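Local coordinates for uncharacterized protein (Bacteroides eggerthii, PDB 4FTD) that is of unknown function but belongs to a beta-propeller family and pairs a six-bladed propeller with an immunoglobulin-like domain, probably acting in carbohydrate metabolism, at residues V340-L354 against A412-D426. Sequence-based numbering, arbitrary orientation.
Sequences VAPKVVTFNEERYLL and AQTDYYIEKDENGKD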
ATOM      1  N   VAL A 340       5.772   3.784 -11.046  1.00 40.65           N
ATOM      2  CA  VAL A 340       6.679   4.736 -10.449  1.00 41.24           C
ATOM      3  C   VAL A 340       6.291   4.902  -8.965  1.00 40.41           C
ATOM      4  O   VAL A 340       5.355   4.271  -8.470  1.00 40.24           O
ATOM      5  CB  VAL A 340       6.715   6.105 -11.221  1.00 39.49           C
ATOM      6  CG1 VAL A 340       7.192   5.890 -12.674  1.00 40.55           C
ATOM      7  CG2 VAL A 340       5.381   6.840 -11.203  1.00 37.56           C
ATOM      8  N   ALA A 341       7.092   5.672  -8.245  1.00 38.61           N
ATOM      9  CA  ALA A 341       6.950   5.860  -6.794  1.00 44.71           C
ATOM     10  C   ALA A 341       6.785   4.530  -5.987  1.00 46.09           C
ATOM     11  O   ALA A 341       5.870   4.402  -5.205  1.00 40.96           O
ATOM     12  CB  ALA A 341       5.801   6.832  -6.520  1.00 34.58           C
ATOM     13  N   PRO A 342       7.691   3.549  -6.180  1.00 41.54           N
ATOM     14  CA  PRO A 342       7.581   2.217  -5.530  1.00 46.01           C
ATOM     15  C   PRO A 342       7.867   2.239  -4.031  1.00 43.83           C
ATOM     16  O   PRO A 342       9.014   2.515  -3.622  1.00 46.19           O
ATOM     17  CB  PRO A 342       8.648   1.374  -6.271  1.00 42.46           C
ATOM     18  CG  PRO A 342       9.651   2.379  -6.709  1.00 39.59           C
ATOM     19  CD  PRO A 342       8.915   3.648  -6.977  1.00 42.65           C
ATOM     20  N   LYS A 343       6.832   1.989  -3.218  1.00 42.18           N
ATOM     21  CA  LYS A 343       6.983   1.968  -1.766  1.00 46.16           C
ATOM     22  C   LYS A 343       6.585   0.618  -1.184  1.00 49.00           C
ATOM     23  O   LYS A 343       5.519   0.084  -1.494  1.00 48.11           O
ATOM     24  CB  LYS A 343       6.148   3.087  -1.111  1.00 45.99           C
ATOM     25  CG  LYS A 343       6.552   4.485  -1.557  1.00 42.14           C
ATOM     26  CD  LYS A 343       5.995   5.635  -0.716  1.00 40.26           C
ATOM     27  CE  LYS A 343       6.519   6.978  -1.233  1.00 41.80           C
ATOM     28  NZ  LYS A 343       5.968   8.170  -0.481  1.00 47.63           N
ATOM     29  N   VAL A 344       7.442   0.079  -0.337  1.00 42.83           N
ATOM     30  CA  VAL A 344       7.172  -1.197   0.342  1.00 46.80           C
ATOM     31  C   VAL A 344       6.438  -0.920   1.652  1.00 51.90           C
ATOM     32  O   VAL A 344       6.918  -0.162   2.460  1.00 52.21           O
ATOM     33  CB  VAL A 344       8.456  -1.987   0.610  1.00 48.10           C
ATOM     34  CG1 VAL A 344       8.154  -3.265   1.419  1.00 48.40           C
ATOM     35  CG2 VAL A 344       9.155  -2.298  -0.706  1.00 45.97           C
ATOM     36  N   VAL A 345       5.267  -1.546   1.825  1.00 48.45           N
ATOM     37  CA  VAL A 345       4.397  -1.389   2.985  1.00 50.67           C
ATOM     38  C   VAL A 345       4.284  -2.712   3.721  1.00 52.18           C
ATOM     39  O   VAL A 345       3.922  -3.707   3.094  1.00 51.36           O
ATOM     40  CB  VAL A 345       2.952  -1.033   2.507  1.00 52.13           C
ATOM     41  CG1 VAL A 345       2.014  -0.830   3.680  1.00 57.99           C
ATOM     42  CG2 VAL A 345       2.979   0.209   1.652  1.00 57.19           C
ATOM     43  N   THR A 346       4.614  -2.733   5.022  1.00 52.27           N
ATOM     44  CA  THR A 346       4.403  -3.910   5.861  1.00 54.54           C
ATOM     45  C   THR A 346       3.162  -3.665   6.705  1.00 53.59           C
ATOM     46  O   THR A 346       3.074  -2.660   7.394  1.00 55.30           O
ATOM     47  CB  THR A 346       5.595  -4.216   6.776  1.00 56.13           C
ATOM     48  OG1 THR A 346       6.740  -4.454   5.958  1.00 60.80           O
ATOM     49  CG2 THR A 346       5.313  -5.478   7.657  1.00 51.97           C
ATOM     50  N   PHE A 347       2.215  -4.604   6.664  1.00 51.29           N
ATOM     51  CA  PHE A 347       0.929  -4.438   7.320  1.00 50.59           C
ATOM     52  C   PHE A 347       0.336  -5.773   7.746  1.00 52.90           C
ATOM     53  O   PHE A 347       0.110  -6.647   6.895  1.00 51.17           O
ATOM     54  CB  PHE A 347      -0.047  -3.729   6.381  1.00 49.49           C
ATOM     55  CG  PHE A 347      -1.407  -3.505   6.971  1.00 53.29           C
ATOM     56  CD1 PHE A 347      -1.621  -2.467   7.868  1.00 53.35           C
ATOM     57  CD2 PHE A 347      -2.487  -4.324   6.619  1.00 55.57           C
ATOM     58  CE1 PHE A 347      -2.886  -2.252   8.424  1.00 52.01           C
ATOM     59  CE2 PHE A 347      -3.749  -4.127   7.187  1.00 54.17           C
ATOM     60  CZ  PHE A 347      -3.950  -3.084   8.084  1.00 53.80           C
ATOM     61  N   ASN A 348       0.078  -5.910   9.055  1.00 58.59           N
ATOM     62  CA  ASN A 348      -0.555  -7.098   9.640  1.00 59.87           C
ATOM     63  C   ASN A 348       0.078  -8.393   9.110  1.00 62.03           C
ATOM     64  O   ASN A 348      -0.611  -9.319   8.616  1.00 60.06           O
ATOM     65  CB  ASN A 348      -2.084  -7.039   9.390  1.00 61.33           C
ATOM     66  CG  ASN A 348      -2.874  -8.051  10.214  1.00 58.87           C
ATOM     67  OD1 ASN A 348      -2.511  -8.374  11.341  1.00 58.64           O
ATOM     68  ND2 ASN A 348      -3.984  -8.549   9.645  1.00 53.83           N
ATOM     69  N   GLU A 349       1.409  -8.414   9.181  1.00 58.83           N
ATOM     70  CA  GLU A 349       2.237  -9.566   8.803  1.00 59.15           C
ATOM     71  C   GLU A 349       2.295  -9.893   7.308  1.00 56.17           C
ATOM     72  O   GLU A 349       2.807 -10.936   6.927  1.00 64.05           O
ATOM     73  CB  GLU A 349       1.885 -10.784   9.636  1.00 63.04           C
ATOM     74  CG  GLU A 349       1.971 -10.472  11.130  1.00 70.22           C
ATOM     75  CD  GLU A 349       1.574 -11.636  11.992  1.00 88.13           C
ATOM     76  OE1 GLU A 349       2.127 -12.737  11.779  1.00 83.03           O
ATOM     77  OE2 GLU A 349       0.711 -11.447  12.876  1.00 95.43           O
ATOM     78  N   GLU A 350       1.843  -8.980   6.467  1.00 58.78           N
ATOM     79  CA  GLU A 350       2.042  -9.096   5.019  1.00 54.86           C
ATOM     80  C   GLU A 350       2.875  -7.933   4.527  1.00 54.88           C
ATOM     81  O   GLU A 350       3.054  -6.974   5.245  1.00 55.21           O
ATOM     82  CB  GLU A 350       0.709  -9.206   4.290  1.00 53.81           C
ATOM     83  CG  GLU A 350       0.072 -10.584   4.497  1.00 59.92           C
ATOM     84  CD  GLU A 350      -0.979 -10.926   3.454  1.00 62.71           C
ATOM     85  OE1 GLU A 350      -1.583 -10.038   2.802  1.00 60.87           O
ATOM     86  OE2 GLU A 350      -1.193 -12.125   3.287  1.00 66.89           O
ATOM     87  N   ARG A 351       3.384  -8.047   3.303  1.00 53.27           N
ATOM     88  CA  ARG A 351       4.270  -7.049   2.703  1.00 53.25           C
ATOM     89  C   ARG A 351       3.769  -6.788   1.283  1.00 49.66           C
ATOM     90  O   ARG A 351       3.612  -7.711   0.502  1.00 51.46           O
ATOM     91  CB  ARG A 351       5.741  -7.522   2.712  1.00 54.59           C
ATOM     92  CG  ARG A 351       6.732  -6.565   2.027  1.00 56.79           C
ATOM     93  CD  ARG A 351       8.185  -6.993   2.201  1.00 59.46           C
ATOM     94  NE  ARG A 351       8.273  -8.365   1.803  1.00 62.09           N
ATOM     95  CZ  ARG A 351       9.043  -9.303   2.341  1.00 65.19           C
ATOM     96  NH1 ARG A 351       9.930  -9.015   3.276  1.00 70.58           N
ATOM     97  NH2 ARG A 351       8.923 -10.560   1.902  1.00 61.83           N
ATOM     98  N   TYR A 352       3.510  -5.515   0.989  1.00 48.51           N
ATOM     99  CA  TYR A 352       2.992  -5.064  -0.285  1.00 48.81           C
ATOM    100  C   TYR A 352       3.917  -4.057  -0.965  1.00 45.16           C
ATOM    101  O   TYR A 352       4.704  -3.381  -0.300  1.00 49.21           O
ATOM    102  CB  TYR A 352       1.624  -4.393  -0.083  1.00 45.70           C
ATOM    103  CG  TYR A 352       0.655  -5.208   0.717  1.00 48.78           C
ATOM    104  CD1 TYR A 352       0.280  -6.473   0.295  1.00 53.47           C
ATOM    105  CD2 TYR A 352       0.106  -4.728   1.914  1.00 52.12           C
ATOM    106  CE1 TYR A 352      -0.586  -7.265   1.042  1.00 51.27           C
ATOM    107  CE2 TYR A 352      -0.779  -5.514   2.661  1.00 50.63           C
ATOM    108  CZ  TYR A 352      -1.120  -6.782   2.217  1.00 51.98           C
ATOM    109  OH  TYR A 352      -1.991  -7.584   2.939  1.00 55.87           O
ATOM    110  N   LEU A 353       3.820  -3.992  -2.295  1.00 47.00           N
ATOM    111  CA  LEU A 353       4.439  -2.940  -3.094  1.00 46.58           C
ATOM    112  C   LEU A 353       3.300  -2.046  -3.585  1.00 43.31           C
ATOM    113  O   LEU A 353       2.365  -2.523  -4.226  1.00 49.02           O
ATOM    114  CB  LEU A 353       5.203  -3.498  -4.297  1.00 47.54           C
ATOM    115  CG  LEU A 353       5.935  -2.449  -5.159  1.00 49.25           C
ATOM    116  CD1 LEU A 353       6.999  -1.746  -4.328  1.00 50.83           C
ATOM    117  CD2 LEU A 353       6.529  -3.054  -6.428  1.00 53.70           C
ATOM    118  N   LEU A 354       3.382  -0.767  -3.221  1.00 44.08           N
ATOM    119  CA  LEU A 354       2.456   0.291  -3.627  1.00 42.01           C
ATOM    120  C   LEU A 354       3.162   1.051  -4.757  1.00 46.93           C
ATOM    121  O   LEU A 354       4.331   1.463  -4.598  1.00 44.65           O
ATOM    122  CB  LEU A 354       2.148   1.217  -2.454  1.00 42.13           C
ATOM    123  CG  LEU A 354       1.347   2.495  -2.741  1.00 49.43           C
ATOM    124  CD1 LEU A 354      -0.025   2.199  -3.331  1.00 41.79           C
ATOM    125  CD2 LEU A 354       1.262   3.325  -1.447  1.00 43.35           C
ATOM    126  N   ALA A 412       3.799  11.191 -10.821  1.00 38.43           N
ATOM    127  CA  ALA A 412       2.897  10.432  -9.943  1.00 36.29           C
ATOM    128  C   ALA A 412       3.568  10.185  -8.610  1.00 41.00           C
ATOM    129  O   ALA A 412       4.792  10.040  -8.551  1.00 36.96           O
ATOM    130  CB  ALA A 412       2.485   9.096 -10.563  1.00 36.97           C
ATOM    131  N   GLN A 413       2.767  10.201  -7.546  1.00 35.42           N
ATOM    132  CA  GLN A 413       3.229  10.007  -6.190  1.00 37.62           C
ATOM    133  C   GLN A 413       2.346   8.916  -5.536  1.00 41.85           C
ATOM    134  O   GLN A 413       1.202   8.651  -5.940  1.00 36.40           O
ATOM    135  CB  GLN A 413       3.115  11.292  -5.330  1.00 33.64           C
ATOM    136  CG  GLN A 413       3.965  12.460  -5.813  1.00 36.53           C
ATOM    137  CD  GLN A 413       3.431  13.131  -7.049  1.00 39.82           C
ATOM    138  OE1 GLN A 413       2.213  13.341  -7.176  1.00 37.94           O
ATOM    139  NE2 GLN A 413       4.324  13.507  -7.960  1.00 36.23           N
ATOM    140  N   THR A 414       2.941   8.270  -4.554  1.00 35.26           N
ATOM    141  CA  THR A 414       2.258   7.337  -3.660  1.00 40.28           C
ATOM    142  C   THR A 414       2.608   7.707  -2.228  1.00 38.27           C
ATOM    143  O   THR A 414       3.620   8.356  -1.942  1.00 38.63           O
ATOM    144  CB  THR A 414       2.638   5.867  -3.907  1.00 40.40           C
ATOM    145  OG1 THR A 414       4.045   5.699  -3.708  1.00 43.69           O
ATOM    146  CG2 THR A 414       2.210   5.420  -5.293  1.00 39.34           C
ATOM    147  N   ASP A 415       1.763   7.269  -1.316  1.00 37.59           N
ATOM    148  CA  ASP A 415       2.002   7.439   0.123  1.00 36.52           C
ATOM    149  C   ASP A 415       1.073   6.481   0.854  1.00 43.06           C
ATOM    150  O   ASP A 415       0.130   5.976   0.271  1.00 40.07           O
ATOM    151  CB  ASP A 415       1.712   8.879   0.593  1.00 35.49           C
ATOM    152  CG  ASP A 415       2.926   9.815   0.509  1.00 45.75           C
ATOM    153  OD1 ASP A 415       4.050   9.448   0.993  1.00 41.30           O
ATOM    154  OD2 ASP A 415       2.724  10.952  -0.009  1.00 39.55           O
ATOM    155  N   TYR A 416       1.340   6.244   2.127  1.00 44.69           N
ATOM    156  CA  TYR A 416       0.437   5.407   2.907  1.00 44.57           C
ATOM    157  C   TYR A 416       0.499   5.784   4.348  1.00 46.65           C
ATOM    158  O   TYR A 416       1.457   6.423   4.771  1.00 45.10           O
ATOM    159  CB  TYR A 416       0.800   3.922   2.728  1.00 41.50           C
ATOM    160  CG  TYR A 416       2.130   3.542   3.321  1.00 43.33           C
ATOM    161  CD1 TYR A 416       3.313   3.658   2.581  1.00 54.30           C
ATOM    162  CD2 TYR A 416       2.215   3.039   4.628  1.00 50.44           C
ATOM    163  CE1 TYR A 416       4.534   3.308   3.141  1.00 52.16           C
ATOM    164  CE2 TYR A 416       3.432   2.690   5.187  1.00 57.61           C
ATOM    165  CZ  TYR A 416       4.574   2.824   4.430  1.00 54.78           C
ATOM    166  OH  TYR A 416       5.738   2.483   4.978  1.00 54.85           O
ATOM    167  N   TYR A 417      -0.506   5.330   5.088  1.00 43.85           N
ATOM    168  CA  TYR A 417      -0.634   5.527   6.517  1.00 41.07           C
ATOM    169  C   TYR A 417      -1.318   4.294   7.131  1.00 46.49           C
ATOM    170  O   TYR A 417      -2.312   3.789   6.592  1.00 45.31           O
ATOM    171  CB  TYR A 417      -1.483   6.765   6.794  1.00 46.40           C
ATOM    172  CG  TYR A 417      -1.840   6.941   8.241  1.00 51.11           C
ATOM    173  CD1 TYR A 417      -0.894   7.402   9.143  1.00 52.71           C
ATOM    174  CD2 TYR A 417      -3.141   6.676   8.703  1.00 58.25           C
ATOM    175  CE1 TYR A 417      -1.216   7.569  10.482  1.00 56.92           C
ATOM    176  CE2 TYR A 417      -3.477   6.850  10.048  1.00 57.50           C
ATOM    177  CZ  TYR A 417      -2.505   7.291  10.921  1.00 62.01           C
ATOM    178  OH  TYR A 417      -2.806   7.477  12.235  1.00 69.61           O
ATOM    179  N   ILE A 418      -0.769   3.817   8.236  1.00 47.03           N
ATOM    180  CA  ILE A 418      -1.302   2.677   8.986  1.00 51.39           C
ATOM    181  C   ILE A 418      -1.921   3.158  10.279  1.00 53.88           C
ATOM    182  O   ILE A 418      -1.262   3.785  11.077  1.00 53.78           O
ATOM    183  CB  ILE A 418      -0.192   1.644   9.275  1.00 49.04           C
ATOM    184  CG1 ILE A 418       0.254   1.041   7.922  1.00 50.49           C
ATOM    185  CG2 ILE A 418      -0.703   0.558  10.256  1.00 50.32           C
ATOM    186  CD1 ILE A 418       1.423   0.084   7.953  1.00 51.29           C
ATOM    187  N   GLU A 419      -3.196   2.869  10.479  1.00 52.98           N
ATOM    188  CA  GLU A 419      -3.872   3.165  11.734  1.00 56.39           C
ATOM    189  C   GLU A 419      -3.748   1.941  12.655  1.00 57.39           C
ATOM    190  O   GLU A 419      -4.013   0.806  12.231  1.00 57.25           O
ATOM    191  CB  GLU A 419      -5.347   3.508  11.429  1.00 61.20           C
ATOM    192  CG  GLU A 419      -6.145   4.137  12.571  1.00 73.55           C
ATOM    193  CD  GLU A 419      -7.538   4.576  12.113  1.00 78.51           C
ATOM    194  OE1 GLU A 419      -7.632   5.548  11.328  1.00 99.99           O
ATOM    195  OE2 GLU A 419      -8.533   3.940  12.531  1.00 94.22           O
ATOM    196  N   LYS A 420      -3.329   2.159  13.904  1.00 62.88           N
ATOM    197  CA  LYS A 420      -3.247   1.084  14.907  1.00 64.22           C
ATOM    198  C   LYS A 420      -4.442   1.157  15.874  1.00 71.12           C
ATOM    199  O   LYS A 420      -5.030   2.217  16.041  1.00 63.80           O
ATOM    200  CB  LYS A 420      -1.911   1.159  15.648  1.00 66.22           C
ATOM    201  CG  LYS A 420      -0.698   0.788  14.789  1.00 69.45           C
ATOM    202  CD  LYS A 420       0.610   0.894  15.570  1.00 79.40           C
ATOM    203  CE  LYS A 420       1.752   0.112  14.924  1.00 82.56           C
ATOM    204  NZ  LYS A 420       1.638  -1.367  15.128  1.00 80.70           N
ATOM    205  N   ASP A 421      -4.823   0.031  16.485  1.00 67.40           N
ATOM    206  CA  ASP A 421      -5.900   0.035  17.484  1.00 70.37           C
ATOM    207  C   ASP A 421      -5.357   0.448  18.863  1.00 80.15           C
ATOM    208  O   ASP A 421      -4.162   0.733  19.008  1.00 79.60           O
ATOM    209  CB  ASP A 421      -6.641  -1.320  17.526  1.00 69.30           C
ATOM    210  CG  ASP A 421      -5.746  -2.491  17.926  1.00 77.39           C
ATOM    211  OD1 ASP A 421      -4.668  -2.307  18.544  1.00 74.10           O
ATOM    212  OD2 ASP A 421      -6.137  -3.626  17.602  1.00 79.94           O
ATOM    213  N   GLU A 422      -6.238   0.492  19.862  1.00 79.63           N
ATOM    214  CA  GLU A 422      -5.848   0.791  21.255  1.00 87.80           C
ATOM    215  C   GLU A 422      -4.708  -0.086  21.822  1.00 92.09           C
ATOM    216  O   GLU A 422      -4.012   0.348  22.731  1.00 97.71           O
ATOM    217  CB  GLU A 422      -7.068   0.685  22.171  1.00 97.00           C
ATOM    218  CG  GLU A 422      -7.691  -0.703  22.209  1.00110.00           C
ATOM    219  CD  GLU A 422      -9.071  -0.709  22.834  1.00132.83           C
ATOM    220  OE1 GLU A 422      -9.290   0.043  23.809  1.00141.55           O
ATOM    221  OE2 GLU A 422      -9.931  -1.480  22.354  1.00129.26           O
ATOM    222  N   ASN A 423      -4.533  -1.301  21.290  1.00 83.02           N
ATOM    223  CA  ASN A 423      -3.468  -2.222  21.705  1.00 79.11           C
ATOM    224  C   ASN A 423      -2.169  -2.153  20.892  1.00 80.54           C
ATOM    225  O   ASN A 423      -1.307  -3.011  21.053  1.00 83.85           O
ATOM    226  CB  ASN A 423      -3.996  -3.656  21.660  1.00 81.94           C
ATOM    227  CG  ASN A 423      -5.221  -3.851  22.533  1.00 91.75           C
ATOM    228  OD1 ASN A 423      -6.205  -4.440  22.108  1.00 92.96           O
ATOM    229  ND2 ASN A 423      -5.172  -3.340  23.749  1.00 83.73           N
ATOM    230  N   GLY A 424      -2.025  -1.157  20.018  1.00 82.18           N
ATOM    231  CA  GLY A 424      -0.828  -1.016  19.166  1.00 75.86           C
ATOM    232  C   GLY A 424      -0.738  -1.969  17.972  1.00 71.09           C
ATOM    233  O   GLY A 424       0.283  -2.012  17.296  1.00 74.14           O
ATOM    234  N   LYS A 425      -1.801  -2.731  17.720  1.00 70.24           N
ATOM    235  CA  LYS A 425      -1.866  -3.662  16.598  1.00 70.49           C
ATOM    236  C   LYS A 425      -2.400  -2.942  15.344  1.00 67.26           C
ATOM    237  O   LYS A 425      -3.294  -2.081  15.433  1.00 65.26           O
ATOM    238  CB  LYS A 425      -2.775  -4.840  16.948  1.00 78.59           C
ATOM    239  CG  LYS A 425      -2.785  -5.947  15.905  1.00 91.53           C
ATOM    240  CD  LYS A 425      -3.837  -7.000  16.219  1.00 95.29           C
ATOM    241  CE  LYS A 425      -4.009  -7.986  15.071  1.00 83.38           C
ATOM    242  NZ  LYS A 425      -5.370  -8.566  15.109  1.00 81.73           N
ATOM    243  N   ASP A 426      -1.884  -3.321  14.176  1.00 57.88           N
ATOM    244  CA  ASP A 426      -2.345  -2.722  12.921  1.00 61.08           C
ATOM    245  C   ASP A 426      -3.841  -2.990  12.757  1.00 65.91           C
ATOM    246  O   ASP A 426      -4.297  -4.103  13.046  1.00 61.15           O
ATOM    247  CB  ASP A 426      -1.612  -3.312  11.729  1.00 59.47           C
ATOM    248  CG  ASP A 426      -0.142  -2.966  11.700  1.00 61.09           C
ATOM    249  OD1 ASP A 426       0.298  -2.038  12.412  1.00 62.10           O
ATOM    250  OD2 ASP A 426       0.562  -3.616  10.912  1.00 60.26           O
TER
HETATM  251  O   HOH W   1       5.522  -0.356   6.233  1.00 60.03           O
HETATM  252  O   HOH W   2       3.075  -4.035  10.424  1.00 67.44           O
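Strands 342-347 and 412-420 run nearly parallel, 12° apart with axes 7.6 Å from each other, and they belong to two different sheets of the six-bladed beta-propeller, so side chains rather than a shared backbone ladder join the blades. At one end Thr414 OG1 donates to Ala341 O at 2.7 Å, in the carbonyl plane; with chi1 at 60° the hydroxyl is tucked over its own backbone and faces the corner at Ala341. The outstretched Lys343 side chain runs alongside the threonine, the two pointing opposite ways, and its NZ bonds Thr414 O at 2.8 Å and forms a salt bridge with Asp415 OD1. A leucine in its place would probably leave Asp415 without this countercharge and Thr414 O without its lysine donor. The Asp415 carboxylate is also held by Ser142 and the backbone of Tyr143 through OD2, while OD1 hydrogen-bonds a glycerol, probably from the crystallisation liquor. Midway, Val345 CG2 sits over one face of the Tyr416 ring, a CH-pi contact 3.7 Å from the centroid, and a water links Tyr416 OH to Thr346 N. Farther along, Ile418 CG2 meets the edge of the Phe347 ring, whose plane lies nearly parallel to that of the Asp426 carboxylate. At the type I' turn of the hairpin, Asn348 N points nearly straight (172°) at the anti lone pair of Asp426 OD2, 3.0 Å away.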